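Aminotransferase class-III (Ochrobactrum anthropi, PDB 5GHG) probably catalyses the transfer of amino groups between amines and carbonyl compounds as a pyridoxal-5'-phosphate-dependent omega-transaminase. Local coordinates at residues E99-M104 / E337-I342; T201-E206 / V235-Y240; K360-L365 / A381-V386; K142-R147 / A159-L164. The protein carries 1 engineered substitution. All blocks are in the same frame, centred on the assembly; numbering follows the deposited sequence.

Contact 1: residues E99-M104 / E337-I342; sequences EKLVSM and ENLAII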
loop_
_atom_site.group_PDB
_atom_site.type_symbol
_atom_site.label_atom_id
_atom_site.label_comp_id
_atom_site.label_asym_id
_atom_site.label_seq_id
_atom_site.Cartn_x
_atom_site.Cartn_y
_atom_site.Cartn_z
ATOM N N GLU B 99 21.147 -4.070 -4.055
ATOM C CA GLU B 99 22.405 -4.800 -3.978
ATOM C C GLU B 99 22.678 -5.275 -2.548
ATOM O O GLU B 99 23.062 -6.425 -2.327
ATOM C CB GLU B 99 23.548 -3.926 -4.475
ATOM C CG GLU B 99 24.855 -4.686 -4.590
ATOM C CD GLU B 99 26.034 -3.774 -4.911
ATOM O OE1 GLU B 99 25.810 -2.596 -5.313
ATOM O OE2 GLU B 99 27.188 -4.244 -4.762
ATOM N N LYS B 100 22.463 -4.396 -1.570
ATOM C CA LYS B 100 22.675 -4.756 -0.174
ATOM C C LYS B 100 21.766 -5.916 0.250
ATOM O O LYS B 100 22.211 -6.848 0.924
ATOM C CB LYS B 100 22.459 -3.533 0.703
ATOM C CG LYS B 100 22.434 -3.814 2.172
ATOM C CD LYS B 100 23.806 -4.201 2.661
ATOM C CE LYS B 100 24.770 -3.018 2.551
ATOM N NZ LYS B 100 26.132 -3.380 3.067
ATOM N N LEU B 101 20.488 -5.878 -0.145
ATOM C CA LEU B 101 19.557 -6.918 0.287
ATOM C C LEU B 101 19.903 -8.264 -0.334
ATOM O O LEU B 101 19.803 -9.300 0.325
ATOM C CB LEU B 101 18.122 -6.539 -0.059
ATOM C CG LEU B 101 17.527 -5.346 0.725
ATOM C CD1 LEU B 101 16.086 -5.096 0.270
ATOM C CD2 LEU B 101 17.598 -5.602 2.202
ATOM N N VAL B 102 20.269 -8.278 -1.619
ATOM C CA VAL B 102 20.696 -9.523 -2.226
ATOM C C VAL B 102 21.921 -10.060 -1.490
ATOM O O VAL B 102 21.996 -11.246 -1.164
ATOM C CB VAL B 102 20.956 -9.326 -3.737
ATOM C CG1 VAL B 102 21.647 -10.560 -4.347
ATOM C CG2 VAL B 102 19.648 -9.065 -4.467
ATOM N N SER B 103 22.874 -9.186 -1.177
ATOM C CA SER B 103 24.099 -9.643 -0.522
ATOM C C SER B 103 23.841 -10.173 0.881
ATOM O O SER B 103 24.611 -10.995 1.375
ATOM C CB SER B 103 25.135 -8.510 -0.483
ATOM O OG SER B 103 24.830 -7.583 0.541
ATOM N N MET B 104 22.780 -9.722 1.541
ATOM C CA MET B 104 22.460 -10.167 2.895
ATOM C C MET B 104 21.607 -11.426 2.942
ATOM O O MET B 104 21.348 -11.935 4.034
ATOM C CB MET B 104 21.679 -9.078 3.659
ATOM C CG MET B 104 22.412 -7.795 3.980
ATOM S SD MET B 104 21.154 -6.590 4.582
ATOM C CE MET B 104 20.801 -7.224 6.201
ATOM N N GLU B 337 20.389 3.415 5.558
ATOM C CA GLU B 337 20.996 3.896 6.788
ATOM C C GLU B 337 20.519 3.092 7.995
ATOM O O GLU B 337 21.291 2.850 8.936
ATOM C CB GLU B 337 20.710 5.371 6.987
ATOM C CG GLU B 337 21.296 5.946 8.255
ATOM C CD GLU B 337 22.763 6.283 8.126
ATOM O OE1 GLU B 337 23.318 6.077 7.030
ATOM O OE2 GLU B 337 23.358 6.764 9.115
ATOM N N ASN B 338 19.263 2.651 7.978
ATOM C CA ASN B 338 18.766 1.782 9.050
ATOM C C ASN B 338 19.565 0.468 9.097
ATOM O O ASN B 338 19.975 0.005 10.176
ATOM C CB ASN B 338 17.274 1.534 8.859
ATOM C CG ASN B 338 16.678 0.615 9.911
ATOM O OD1 ASN B 338 16.490 1.013 11.061
ATOM N ND2 ASN B 338 16.359 -0.615 9.516
ATOM N N LEU B 339 19.814 -0.130 7.943
ATOM C CA LEU B 339 20.580 -1.379 7.918
ATOM C C LEU B 339 22.007 -1.152 8.396
ATOM O O LEU B 339 22.571 -1.986 9.121
ATOM C CB LEU B 339 20.557 -1.980 6.522
ATOM C CG LEU B 339 19.156 -2.380 6.053
ATOM C CD1 LEU B 339 19.191 -2.934 4.648
ATOM C CD2 LEU B 339 18.515 -3.357 7.016
ATOM N N ALA B 340 22.588 -0.017 8.021
ATOM C CA ALA B 340 23.932 0.337 8.477
ATOM C C ALA B 340 23.995 0.471 9.993
ATOM O O ALA B 340 24.962 0.030 10.617
ATOM C CB ALA B 340 24.404 1.625 7.805
ATOM N N ILE B 341 22.964 1.063 10.603
ATOM C CA ILE B 341 22.933 1.202 12.058
ATOM C C ILE B 341 22.863 -0.168 12.710
ATOM O O ILE B 341 23.612 -0.460 13.649
ATOM C CB ILE B 341 21.754 2.104 12.500
ATOM C CG1 ILE B 341 22.011 3.553 12.062
ATOM C CG2 ILE B 341 21.567 2.048 14.016
ATOM C CD1 ILE B 341 20.769 4.458 12.157
ATOM N N ILE B 342 21.962 -1.025 12.221
ATOM C CA ILE B 342 21.833 -2.390 12.731
ATOM C C ILE B 342 23.171 -3.115 12.671
ATOM O O ILE B 342 23.563 -3.802 13.621
ATOM C CB ILE B 342 20.730 -3.140 11.948
ATOM C CG1 ILE B 342 19.351 -2.572 12.336
ATOM C CG2 ILE B 342 20.775 -4.632 12.192
ATOM C CD1 ILE B 342 18.192 -3.173 11.558
#

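Contact 2: residues T201-E206 / V235-Y240; sequences TRLADE and VPPKTY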
loop_
_atom_site.group_PDB
_atom_site.type_symbol
_atom_site.label_atom_id
_atom_site.label_comp_id
_atom_site.label_asym_id
_atom_site.label_seq_id
_atom_site.Cartn_x
_atom_site.Cartn_y
_atom_site.Cartn_z
ATOM N N THR B 201 4.784 -34.073 12.154
ATOM C CA THR B 201 4.547 -35.094 11.145
ATOM C C THR B 201 3.118 -35.028 10.629
ATOM O O THR B 201 2.880 -35.092 9.413
ATOM C CB THR B 201 4.874 -36.479 11.721
ATOM O OG1 THR B 201 6.280 -36.585 11.906
ATOM C CG2 THR B 201 4.393 -37.599 10.790
ATOM N N ARG B 202 2.141 -34.894 11.531
ATOM C CA ARG B 202 0.757 -34.834 11.087
ATOM C C ARG B 202 0.504 -33.596 10.209
ATOM O O ARG B 202 -0.251 -33.671 9.234
ATOM C CB ARG B 202 -0.211 -34.841 12.275
ATOM C CG ARG B 202 -1.651 -34.601 11.853
ATOM C CD ARG B 202 -2.678 -34.987 12.918
ATOM N NE ARG B 202 -2.603 -34.149 14.120
ATOM C CZ ARG B 202 -3.263 -33.016 14.295
ATOM N NH1 ARG B 202 -3.155 -32.346 15.446
ATOM N NH2 ARG B 202 -4.030 -32.538 13.324
ATOM N N LEU B 203 1.106 -32.457 10.551
ATOM C CA LEU B 203 0.903 -31.259 9.741
ATOM C C LEU B 203 1.476 -31.429 8.334
ATOM O O LEU B 203 0.862 -31.003 7.350
ATOM C CB LEU B 203 1.543 -30.031 10.414
ATOM C CG LEU B 203 0.872 -29.502 11.676
ATOM C CD1 LEU B 203 1.844 -28.667 12.488
ATOM C CD2 LEU B 203 -0.347 -28.698 11.322
ATOM N N ALA B 204 2.657 -32.030 8.219
ATOM C CA ALA B 204 3.227 -32.275 6.897
ATOM C C ALA B 204 2.376 -33.271 6.099
ATOM O O ALA B 204 2.237 -33.129 4.880
ATOM C CB ALA B 204 4.666 -32.772 7.006
ATOM N N ASP B 205 1.816 -34.275 6.772
ATOM C CA ASP B 205 0.933 -35.237 6.104
ATOM C C ASP B 205 -0.347 -34.570 5.619
ATOM O O ASP B 205 -0.824 -34.854 4.518
ATOM C CB ASP B 205 0.573 -36.381 7.045
ATOM C CG ASP B 205 1.734 -37.328 7.297
ATOM O OD1 ASP B 205 2.759 -37.234 6.594
ATOM O OD2 ASP B 205 1.611 -38.162 8.227
ATOM N N GLU B 206 -0.939 -33.707 6.438
ATOM C CA GLU B 206 -2.129 -32.993 6.020
ATOM C C GLU B 206 -1.824 -32.045 4.861
ATOM O O GLU B 206 -2.648 -31.876 3.962
ATOM C CB GLU B 206 -2.735 -32.237 7.211
ATOM C CG GLU B 206 -3.320 -33.206 8.247
ATOM C CD GLU B 206 -3.788 -32.511 9.520
ATOM O OE1 GLU B 206 -4.361 -33.208 10.392
ATOM O OE2 GLU B 206 -3.560 -31.280 9.652
ATOM N N VAL B 235 5.123 -20.296 17.411
ATOM C CA VAL B 235 6.396 -20.930 17.071
ATOM C C VAL B 235 6.058 -22.341 16.611
ATOM O O VAL B 235 5.346 -23.066 17.317
ATOM C CB VAL B 235 7.366 -20.933 18.265
ATOM C CG1 VAL B 235 8.691 -21.562 17.882
ATOM C CG2 VAL B 235 7.560 -19.506 18.804
ATOM N N PRO B 236 6.520 -22.760 15.435
ATOM C CA PRO B 236 6.143 -24.084 14.927
ATOM C C PRO B 236 6.854 -25.159 15.731
ATOM O O PRO B 236 7.887 -24.901 16.351
ATOM C CB PRO B 236 6.628 -24.058 13.473
ATOM C CG PRO B 236 7.808 -23.106 13.494
ATOM C CD PRO B 236 7.445 -22.048 14.532
ATOM N N PRO B 237 6.313 -26.378 15.746
ATOM C CA PRO B 237 6.968 -27.443 16.503
ATOM C C PRO B 237 8.297 -27.816 15.870
ATOM O O PRO B 237 8.566 -27.542 14.695
ATOM C CB PRO B 237 5.949 -28.590 16.442
ATOM C CG PRO B 237 5.169 -28.330 15.215
ATOM C CD PRO B 237 5.108 -26.850 15.055
ATOM N N LYS B 238 9.168 -28.418 16.669
ATOM C CA LYS B 238 10.426 -28.861 16.112
ATOM C C LYS B 238 10.171 -29.908 15.026
ATOM O O LYS B 238 9.252 -30.738 15.140
ATOM C CB LYS B 238 11.355 -29.410 17.202
ATOM C CG LYS B 238 10.749 -30.415 18.137
ATOM C CD LYS B 238 11.822 -30.909 19.126
ATOM C CE LYS B 238 11.335 -32.084 19.996
ATOM N NZ LYS B 238 10.301 -31.661 20.983
ATOM N N THR B 239 10.969 -29.830 13.958
ATOM C CA THR B 239 10.936 -30.650 12.758
ATOM C C THR B 239 9.872 -30.204 11.762
ATOM O O THR B 239 9.839 -30.723 10.641
ATOM C CB THR B 239 10.755 -32.168 13.031
ATOM O OG1 THR B 239 9.413 -32.456 13.446
ATOM C CG2 THR B 239 11.756 -32.646 14.090
ATOM N N TYR B 240 9.016 -29.242 12.115
ATOM C CA TYR B 240 7.968 -28.809 11.194
ATOM C C TYR B 240 8.545 -28.341 9.861
ATOM O O TYR B 240 8.146 -28.820 8.788
ATOM C CB TYR B 240 7.155 -27.677 11.826
ATOM C CG TYR B 240 6.166 -27.021 10.886
ATOM C CD1 TYR B 240 4.903 -27.572 10.683
ATOM C CD2 TYR B 240 6.486 -25.840 10.221
ATOM C CE1 TYR B 240 3.982 -26.966 9.870
ATOM C CE2 TYR B 240 5.552 -25.203 9.393
ATOM C CZ TYR B 240 4.309 -25.771 9.217
ATOM O OH TYR B 240 3.360 -25.190 8.397
#

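Contact 3: residues K360-L365 / A381-V386; sequences KRLREL and AGVELV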
loop_
_atom_site.group_PDB
_atom_site.type_symbol
_atom_site.label_atom_id
_atom_site.label_comp_id
_atom_site.label_asym_id
_atom_site.label_seq_id
_atom_site.Cartn_x
_atom_site.Cartn_y
_atom_site.Cartn_z
ATOM N N LYS B 360 13.917 -16.362 28.962
ATOM C CA LYS B 360 14.080 -17.006 30.272
ATOM C C LYS B 360 13.203 -16.340 31.323
ATOM O O LYS B 360 12.483 -17.024 32.064
ATOM C CB LYS B 360 15.550 -16.965 30.686
ATOM C CG LYS B 360 15.846 -17.515 32.080
ATOM C CD LYS B 360 17.286 -17.171 32.492
ATOM C CE LYS B 360 17.659 -17.788 33.844
ATOM N NZ LYS B 360 17.747 -19.284 33.777
ATOM N N ARG B 361 13.231 -15.004 31.398
ATOM C CA ARG B 361 12.399 -14.307 32.373
ATOM C C ARG B 361 10.917 -14.592 32.165
ATOM O O ARG B 361 10.185 -14.839 33.130
ATOM C CB ARG B 361 12.674 -12.792 32.330
ATOM C CG ARG B 361 13.994 -12.397 33.006
ATOM C CD ARG B 361 13.868 -12.512 34.533
ATOM N NE ARG B 361 12.693 -11.783 35.022
ATOM C CZ ARG B 361 12.717 -10.521 35.408
ATOM N NH1 ARG B 361 13.867 -9.859 35.390
ATOM N NH2 ARG B 361 11.601 -9.916 35.827
ATOM N N LEU B 362 10.449 -14.584 30.911
ATOM C CA LEU B 362 9.039 -14.850 30.676
ATOM C C LEU B 362 8.655 -16.265 31.098
ATOM O O LEU B 362 7.560 -16.494 31.616
ATOM C CB LEU B 362 8.669 -14.609 29.209
ATOM C CG LEU B 362 8.522 -13.158 28.747
ATOM C CD1 LEU B 362 8.380 -13.098 27.229
ATOM C CD2 LEU B 362 7.337 -12.459 29.414
ATOM N N ARG B 363 9.537 -17.232 30.861
ATOM C CA ARG B 363 9.195 -18.603 31.209
ATOM C C ARG B 363 9.164 -18.838 32.720
ATOM O O ARG B 363 8.564 -19.814 33.171
ATOM C CB ARG B 363 10.152 -19.566 30.504
ATOM C CG ARG B 363 9.704 -19.782 29.043
ATOM C CD ARG B 363 10.731 -20.502 28.215
ATOM N NE ARG B 363 10.266 -20.704 26.845
ATOM C CZ ARG B 363 10.222 -19.748 25.928
ATOM N NH1 ARG B 363 10.606 -18.520 26.261
ATOM N NH2 ARG B 363 9.824 -20.014 24.684
ATOM N N GLU B 364 9.762 -17.951 33.507
ATOM C CA GLU B 364 9.618 -18.039 34.953
ATOM C C GLU B 364 8.179 -17.819 35.404
ATOM O O GLU B 364 7.859 -18.126 36.554
ATOM C CB GLU B 364 10.547 -17.026 35.646
ATOM C CG GLU B 364 12.019 -17.305 35.403
ATOM C CD GLU B 364 12.940 -16.176 35.864
ATOM O OE1 GLU B 364 12.444 -15.157 36.377
ATOM O OE2 GLU B 364 14.175 -16.307 35.703
ATOM N N LEU B 365 7.309 -17.308 34.530
ATOM C CA LEU B 365 5.910 -17.111 34.852
ATOM C C LEU B 365 5.020 -18.267 34.402
ATOM O O LEU B 365 3.810 -18.178 34.557
ATOM C CB LEU B 365 5.391 -15.812 34.208
ATOM C CG LEU B 365 6.251 -14.575 34.390
ATOM C CD1 LEU B 365 5.552 -13.400 33.733
ATOM C CD2 LEU B 365 6.556 -14.309 35.857
ATOM N N ALA B 381 7.892 -12.941 21.673
ATOM C CA ALA B 381 7.286 -13.888 22.594
ATOM C C ALA B 381 5.805 -13.623 22.727
ATOM O O ALA B 381 5.333 -12.510 22.529
ATOM C CB ALA B 381 7.955 -13.845 23.982
ATOM N N GLY B 382 5.078 -14.668 23.092
ATOM C CA GLY B 382 3.676 -14.543 23.428
ATOM C C GLY B 382 3.384 -15.265 24.720
ATOM O O GLY B 382 3.958 -16.316 24.998
ATOM N N VAL B 383 2.504 -14.681 25.513
ATOM C CA VAL B 383 2.064 -15.249 26.786
ATOM C C VAL B 383 0.565 -15.433 26.689
ATOM O O VAL B 383 -0.188 -14.450 26.684
ATOM C CB VAL B 383 2.459 -14.354 27.986
ATOM C CG1 VAL B 383 1.959 -14.945 29.287
ATOM C CG2 VAL B 383 3.968 -14.169 28.048
ATOM N N GLU B 384 0.116 -16.679 26.566
ATOM C CA GLU B 384 -1.306 -16.953 26.390
ATOM C C GLU B 384 -1.959 -17.188 27.740
ATOM O O GLU B 384 -1.507 -18.035 28.521
ATOM C CB GLU B 384 -1.549 -18.150 25.467
ATOM C CG GLU B 384 -3.027 -18.361 25.175
ATOM C CD GLU B 384 -3.303 -19.252 23.972
ATOM O OE1 GLU B 384 -2.360 -19.531 23.213
ATOM O OE2 GLU B 384 -4.473 -19.673 23.793
ATOM N N LEU B 385 -3.023 -16.440 28.006
ATOM C CA LEU B 385 -3.685 -16.427 29.299
ATOM C C LEU B 385 -4.925 -17.308 29.296
ATOM O O LEU B 385 -5.659 -17.368 28.295
ATOM C CB LEU B 385 -4.070 -14.992 29.682
ATOM C CG LEU B 385 -2.927 -13.983 29.687
ATOM C CD1 LEU B 385 -3.428 -12.607 30.082
ATOM C CD2 LEU B 385 -1.787 -14.437 30.607
ATOM N N VAL B 386 -5.172 -17.960 30.426
ATOM C CA VAL B 386 -6.341 -18.819 30.634
ATOM C C VAL B 386 -6.736 -18.692 32.104
ATOM O O VAL B 386 -5.935 -18.289 32.939
ATOM C CB VAL B 386 -6.032 -20.303 30.295
ATOM C CG1 VAL B 386 -5.644 -20.462 28.834
ATOM C CG2 VAL B 386 -4.916 -20.819 31.168
#

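Contact 4: residues K142-R147 / A159-L164; sequences KKIISR and ASLTGL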
loop_
_atom_site.group_PDB
_atom_site.type_symbol
_atom_site.label_atom_id
_atom_site.label_comp_id
_atom_site.label_asym_id
_atom_site.label_seq_id
_atom_site.Cartn_x
_atom_site.Cartn_y
_atom_site.Cartn_z
ATOM N N LYS B 142 -1.438 -22.432 -10.334
ATOM C CA LYS B 142 -1.798 -21.102 -9.878
ATOM C C LYS B 142 -2.215 -21.041 -8.412
ATOM O O LYS B 142 -2.365 -19.940 -7.883
ATOM C CB LYS B 142 -2.940 -20.538 -10.729
ATOM C CG LYS B 142 -2.674 -20.552 -12.242
ATOM C CD LYS B 142 -1.609 -19.534 -12.633
ATOM C CE LYS B 142 -1.269 -19.551 -14.136
ATOM N NZ LYS B 142 -2.444 -19.279 -15.014
ATOM N N LYS B 143 -2.396 -22.171 -7.742
ATOM C CA LYS B 143 -2.921 -22.133 -6.380
ATOM C C LYS B 143 -1.788 -21.836 -5.396
ATOM O O LYS B 143 -0.642 -22.265 -5.578
ATOM C CB LYS B 143 -3.601 -23.461 -6.036
ATOM C CG LYS B 143 -4.861 -23.752 -6.894
ATOM C CD LYS B 143 -5.369 -25.173 -6.679
ATOM C CE LYS B 143 -6.493 -25.563 -7.623
ATOM N NZ LYS B 143 -6.698 -27.048 -7.611
ATOM N N ILE B 144 -2.122 -21.100 -4.345
ATOM C CA ILE B 144 -1.178 -20.749 -3.300
ATOM C C ILE B 144 -1.721 -21.323 -2.013
ATOM O O ILE B 144 -2.890 -21.088 -1.677
ATOM C CB ILE B 144 -1.001 -19.225 -3.152
ATOM C CG1 ILE B 144 -0.815 -18.529 -4.513
ATOM C CG2 ILE B 144 0.104 -18.901 -2.126
ATOM C CD1 ILE B 144 0.487 -18.769 -5.157
ATOM N N ILE B 145 -0.876 -22.037 -1.273
ATOM C CA ILE B 145 -1.255 -22.581 0.015
ATOM C C ILE B 145 -0.706 -21.660 1.108
ATOM O O ILE B 145 0.496 -21.422 1.176
ATOM C CB ILE B 145 -0.730 -24.010 0.199
ATOM C CG1 ILE B 145 -1.318 -24.920 -0.885
ATOM C CG2 ILE B 145 -1.107 -24.552 1.582
ATOM C CD1 ILE B 145 -0.722 -26.312 -0.889
ATOM N N SER B 146 -1.598 -21.172 1.965
ATOM C CA SER B 146 -1.281 -20.407 3.155
ATOM C C SER B 146 -1.721 -21.214 4.366
ATOM O O SER B 146 -2.142 -22.368 4.243
ATOM C CB SER B 146 -1.995 -19.044 3.110
ATOM O OG SER B 146 -1.420 -18.188 4.077
ATOM N N ARG B 147 -1.671 -20.606 5.532
ATOM C CA ARG B 147 -2.005 -21.330 6.756
ATOM C C ARG B 147 -3.016 -20.575 7.598
ATOM O O ARG B 147 -3.008 -19.342 7.645
ATOM C CB ARG B 147 -0.751 -21.588 7.594
ATOM C CG ARG B 147 0.284 -22.395 6.873
ATOM C CD ARG B 147 1.523 -22.548 7.693
ATOM N NE ARG B 147 2.155 -21.256 7.963
ATOM C CZ ARG B 147 3.296 -21.124 8.636
ATOM N NH1 ARG B 147 3.914 -22.209 9.069
ATOM N NH2 ARG B 147 3.810 -19.921 8.882
ATOM N N ALA B 159 -4.886 -10.290 1.802
ATOM C CA ALA B 159 -5.848 -10.608 2.853
ATOM C C ALA B 159 -6.444 -12.004 2.676
ATOM O O ALA B 159 -6.888 -12.623 3.656
ATOM C CB ALA B 159 -6.978 -9.586 2.893
ATOM N N SER B 160 -6.496 -12.490 1.436
ATOM C CA SER B 160 -6.910 -13.864 1.189
ATOM C C SER B 160 -5.859 -14.847 1.675
ATOM O O SER B 160 -6.203 -15.901 2.217
ATOM C CB SER B 160 -7.191 -14.077 -0.299
ATOM O OG SER B 160 -8.291 -13.286 -0.731
ATOM N N LEU B 161 -4.577 -14.519 1.475
ATOM C CA LEU B 161 -3.490 -15.336 2.028
ATOM C C LEU B 161 -3.578 -15.386 3.545
ATOM O O LEU B 161 -3.355 -16.431 4.164
ATOM C CB LEU B 161 -2.138 -14.776 1.593
ATOM C CG LEU B 161 -1.783 -14.792 0.108
ATOM C CD1 LEU B 161 -0.493 -14.039 -0.130
ATOM C CD2 LEU B 161 -1.709 -16.231 -0.411
ATOM N N THR B 162 -3.880 -14.248 4.156
ATOM C CA THR B 162 -4.054 -14.167 5.597
ATOM C C THR B 162 -5.101 -15.176 6.056
ATOM O O THR B 162 -6.102 -15.403 5.369
ATOM C CB THR B 162 -4.456 -12.740 5.957
ATOM O OG1 THR B 162 -3.356 -11.877 5.642
ATOM C CG2 THR B 162 -4.851 -12.602 7.432
ATOM N N GLY B 163 -4.843 -15.809 7.196
ATOM C CA GLY B 163 -5.691 -16.899 7.663
ATOM C C GLY B 163 -6.423 -16.589 8.954
ATOM O O GLY B 163 -6.654 -17.478 9.773
ATOM N N LEU B 164 -6.781 -15.319 9.146
ATOM C CA LEU B 164 -7.462 -14.874 10.360
ATOM C C LEU B 164 -8.879 -14.429 10.003
ATOM O O LEU B 164 -9.072 -13.711 9.008
ATOM C CB LEU B 164 -6.696 -13.721 11.024
ATOM C CG LEU B 164 -5.301 -14.101 11.573
ATOM C CD1 LEU B 164 -4.464 -12.878 11.877
ATOM C CD2 LEU B 164 -5.422 -14.985 12.823
#

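Contact 1: residues E99-M104 / E337-I342
One methyl group carries this contact: CD1 of L339 lies 4.0 Å from CD2 of L101, and across the contact it also meets SD of M104 at 4.2 Å and CG of K100 at 4.2 Å. The two leucines cross at about a right angle, whereas K100 runs past L339 in the opposite direction and offers only the aliphatic root of its chain. L339 reaches across because its CG stands anti to the carbonyl carbon (chi1 -63°), which sends the branch toward helix 93-104. The segment axes stay 12.0 Å apart at closest, with 39° between their directions, and L339 meets K100, L101 and M104 between them. Within 99-104, K100 O accepts both M104 N and, at 2.7 Å, S103 OG, the two donors arriving from the same face of its carbonyl plane. F264 packs on both M104 and L339. On another flank of helix 329-344, N338 bonds to S291 and, weakly, to the carbonyls of Q288 and L289, just after the pocket residue K287. Helix 93-104 lies on strand 297-301 of the large sheet, where L101 rests on A298, and L339 brings in helix 329-344, as in the helix-flanked large domain of fold type I enzymes.

Contact 2: residues T201-E206 / V235-Y240
Beside the apolar touch of L203 on Y240, one ammonium group ties the two segments together: NZ of K243 is hydrogen-bonded to OG1 of T201 and also to OG1 of T239. It is a polar bridge alongside a contact that has no direct hydrogen bond of its own. In the apolar part, CD1 of L203 sits 3.7 Å from CD1 of Y240 and 4.3 Å from CG of P237, and thus meets both the aromatic ring and the proline. The CB atom of the same leucine lies at the edge of the tyrosine ring, in its plane, 4.0 Å from CE1. A type II turn from P237 to Y240, closed by Y240 N donating to P237 O at 3.1 Å, precedes the ring; T239 takes the positive phi (81°) of the turn's third position. With CG anti to the backbone N (chi1 172°), Y240 then swings its ring to L203, and the two side chains cross at about a right angle. At the far end of the ring, Y240 OH bonds to NH1 of R147 at 3.1 Å. One helical turn apart, R202 NH2 donates to E206 OE1 at 3.0 Å (155° at the hydrogen), on the syn side of the carboxylate. The turn leads directly into helix 240-250, whose V247 touches A204, so helix 196-214 is joined to the start of the next helix beside strand 143-147.

Contact 3: residues K360-L365 / A381-V386
No flat side-chain group enters the meeting of L362 with A381 and V383: the planar groups nearby turn to other partners, and the contact is wholly aliphatic. The guanidinium of R361 bonds to D437, Y357 and S441, and that of R363 to the carbonyl of G376 and to Q359; within the helical segment, NE of R361 makes only a long pairing with OE1 of E364 at 3.6 Å. On the strand, the carboxylate of E384 is held by one arginine at each oxygen, R375 at OE1 and R188 at OE2, its CB starting from the strand face that does not meet L362.

This is a helix laid on a mixed sheet, as in the C-terminal part of class III aminotransferases. Strand 380-385 is antiparallel to both its neighbours, 371-377 and 422-425, with backbone bonds between A381 and F425 and between G382 and R375. L362 also touches V374 on the adjacent strand and L443 of helix 433-455.

The nearest alpha carbons, those of L362 and V383, stand 8.0 Å apart, and the two side chains fill the space between. A381 and V383 both direct their CB toward the helix, as expected two residues apart in an extended strand, and G382 lies between them. V383 presents its CG2 branch because CG1 is anti to the backbone N (chi1 178°), which leaves CG2 beside the N. L362 divides its two methyls between these residues: CD2 lies 4.0 Å from CG2 of V383, and CD1 comes to 3.4 Å from CB of A381, closer than two methyls normally approach.

Contact 4: residues K142-R147 / A159-L164
The backbones of S146 and L161 come close, with alpha carbons 5.6 Å apart, and those of R147 and G163 follow at 5.8 Å. Strand 143-147 thus meets the last turn of helix 156-161 and the chain that leaves it: T162 is the first residue to drop helical angles, and next to it the bare alpha carbon of G163 lies 3.6 Å from R147 O. Across this narrow gap S146 OG donates to L161 O at 2.6 Å, approaching 33° out of the carbonyl plane with a C=O...O angle of 133°. The hydroxyl reaches the helix end because OG is anti to the backbone N (chi1 -165°). Two residues earlier on the same strand face, I144 turns its CG2 methyl to CD2 of L161 at 3.7 Å, while its CG1 arm leads elsewhere. L161 therefore gives the strand both a carbonyl and a methyl. Around them, T162 OG1 bonds to H152 N and G153 O, two residues lining the PMP pocket, and R147 NH2 to the carbonyl of the pocket residue E225. This chemistry is consistent with the helix end being held against the first strand of a beta-alpha-beta unit, the hydrogen bond restraining its position and the I144-L161 touch its rotation.

How the contacts relate
Contacts 2, 3 and 4 are buried, whereas contact 1 is only partly so. Contacts 1, 2 and 3 cross by apolar touches alone, one of them through a thioether sulfur; contact 4, whose L161 comes within about 8 Å of PMP, adds a hydrogen bond between its segments. Contacts 2 and 4 are the pair in touch: contact 4 lies on strand 143-147 of the cofactor-binding sheet, and contact 2 meets its end through Y240 and R147. Contact 3 belongs to the other sheet, yet its nearest atoms are about 6 Å from contact 2. Contact 1 is remote, its centre about 33 Å from that of contact 3, although their helices 329-344 and 347-363 are consecutive in the chain.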